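Local coordinates for protein acyl-CoA thioester hydrolase HI0827 (Haemophilus influenzae Rd KW20, PDB 3BJK) that probably hydrolyses the thioester bond of acyl-coenzyme A substrates of broad range, working as a hexamer built as a trimer of hotdog-fold dimers, at residues 83-86 with 92-95. The protein carries 1 engineered substitution. Residues are numbered along the deposited sequence; the frame is centred on the assembly and turned at random.
Sequences QCLK and IKIK. With EDO (1,2-ethanediol), chain T.
Gln83 and Lys95 form an antiparallel hydrogen-bonded pair. Gln83 N donates to Lys95 O and Lys95 N donates to Gln83 O, both at 2.9 Å. Cys84 and Ile94 follow as a non-hydrogen-bonded pair. Then the register slips by one residue, a beta bulge. Leu85 N donates to Lys93 O at 2.9 Å, while Lys93 N donates to Lys86 O at 2.9 Å, so the two bonds at the bulge serve Leu85 N and Lys86 O, opposite the single residue Lys93. Lys86 N is buried here without a partner. Leu85 lies in the bulge with its CB turned toward 92-95, and the extra residue places Lys86 on the same face as Lys93, its pair. Leu85 CG stands anti to the carbonyl carbon (chi1 -64°), and CD1 reaches Lys95 CB at 4.1 Å, the two side chains crossing at a slant. Leu85 CB lies 4.2 Å from Lys93 CG, and the CB atoms of Lys86 and Lys93 also meet. On the other face Cys84 SG, anti to its own N (chi1 173°), touches Ile92 CG2 at 4.1 Å. Cys84, Ile92 and Ile94 pack on helix 35-54, and Cys84 also meets helix 139-148. A 1,2-ethanediol, probably from the crystallisation liquor, accepts a bond from Cys84 N. Ile92 and Ile94 bond through their backbones to strand 111-123. This is a bulged beta hairpin, 77-87 with 91-101, in the antiparallel sheet that wraps the long helix of the hotdog fold.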
loop_
_atom_site.group_PDB
_atom_site.type_symbol
_atom_site.label_atom_id
_atom_site.label_comp_id
_atom_site.label_asym_id
_atom_site.label_seq_id
_atom_site.Cartn_x
_atom_site.Cartn_y
_atom_site.Cartn_z
ATOM N N GLN C 83 -18.641 -19.653 -9.450
ATOM C CA GLN C 83 -19.342 -20.636 -10.221
ATOM C C GLN C 83 -19.137 -20.311 -11.716
ATOM O O GLN C 83 -19.603 -19.282 -12.204
ATOM C CB GLN C 83 -20.823 -20.613 -9.844
ATOM C CG GLN C 83 -21.636 -21.594 -10.586
ATOM C CD GLN C 83 -23.092 -21.513 -10.210
ATOM O OE1 GLN C 83 -23.484 -20.734 -9.322
ATOM N NE2 GLN C 83 -23.921 -22.298 -10.902
ATOM N N CYS C 84 -18.469 -21.223 -12.437
ATOM C CA CYS C 84 -18.297 -21.039 -13.861
ATOM C C CYS C 84 -19.645 -21.334 -14.544
ATOM O O CYS C 84 -20.220 -22.398 -14.345
ATOM C CB CYS C 84 -17.160 -21.906 -14.390
ATOM S SG CYS C 84 -17.037 -21.883 -16.169
ATOM N N LEU C 85 -20.111 -20.365 -15.337
ATOM C CA LEU C 85 -21.390 -20.367 -16.027
ATOM C C LEU C 85 -21.304 -20.865 -17.475
ATOM O O LEU C 85 -22.265 -21.425 -18.016
ATOM C CB LEU C 85 -21.966 -18.939 -16.021
ATOM C CG LEU C 85 -22.338 -18.289 -14.663
ATOM C CD1 LEU C 85 -23.063 -16.937 -14.829
ATOM C CD2 LEU C 85 -23.210 -19.252 -13.869
ATOM N N LYS C 86 -20.146 -20.666 -18.093
ATOM C CA LYS C 86 -19.961 -20.847 -19.518
ATOM C C LYS C 86 -18.491 -20.790 -19.896
ATOM O O LYS C 86 -17.731 -19.975 -19.381
ATOM C CB LYS C 86 -20.740 -19.771 -20.289
ATOM C CG LYS C 86 -20.908 -20.059 -21.725
ATOM C CD LYS C 86 -21.535 -18.905 -22.454
ATOM C CE LYS C 86 -21.341 -19.083 -23.929
ATOM N NZ LYS C 86 -22.154 -20.211 -24.442
ATOM N N ILE C 92 -14.219 -17.487 -20.497
ATOM C CA ILE C 92 -14.711 -18.154 -19.328
ATOM C C ILE C 92 -15.563 -17.151 -18.556
ATOM O O ILE C 92 -15.078 -16.088 -18.186
ATOM C CB ILE C 92 -13.537 -18.582 -18.427
ATOM C CG1 ILE C 92 -12.609 -19.489 -19.211
ATOM C CG2 ILE C 92 -14.021 -19.317 -17.208
ATOM C CD1 ILE C 92 -11.261 -19.485 -18.746
ATOM N N LYS C 93 -16.807 -17.507 -18.283
ATOM C CA LYS C 93 -17.747 -16.593 -17.600
ATOM C C LYS C 93 -17.928 -17.164 -16.181
ATOM O O LYS C 93 -18.203 -18.358 -16.032
ATOM C CB LYS C 93 -19.039 -16.566 -18.423
ATOM C CG LYS C 93 -20.195 -15.685 -17.938
ATOM C CD LYS C 93 -21.356 -15.744 -18.932
ATOM C CE LYS C 93 -22.466 -14.798 -18.514
ATOM N NZ LYS C 93 -23.723 -14.959 -19.281
ATOM N N ILE C 94 -17.737 -16.338 -15.149
ATOM C CA ILE C 94 -17.719 -16.818 -13.790
ATOM C C ILE C 94 -18.607 -15.878 -12.972
ATOM O O ILE C 94 -18.424 -14.671 -13.028
ATOM C CB ILE C 94 -16.290 -16.896 -13.174
ATOM C CG1 ILE C 94 -15.486 -17.989 -13.858
ATOM C CG2 ILE C 94 -16.393 -17.155 -11.647
ATOM C CD1 ILE C 94 -14.101 -17.990 -13.626
ATOM N N LYS C 95 -19.581 -16.431 -12.257
ATOM C CA LYS C 95 -20.289 -15.654 -11.210
ATOM C C LYS C 95 -19.527 -15.734 -9.873
ATOM O O LYS C 95 -19.205 -16.839 -9.380
ATOM C CB LYS C 95 -21.711 -16.140 -11.056
ATOM C CG LYS C 95 -22.606 -15.209 -10.153
ATOM C CD LYS C 95 -23.915 -15.872 -9.912
ATOM C CE LYS C 95 -24.908 -14.949 -9.177
ATOM N NZ LYS C 95 -24.237 -13.856 -8.518
HETATM C C1 EDO T . -16.964 -24.356 -10.313
HETATM O O1 EDO T . -17.903 -23.757 -11.220
HETATM C C2 EDO T . -15.669 -24.726 -11.051
HETATM O O2 EDO T . -15.625 -26.062 -11.612
#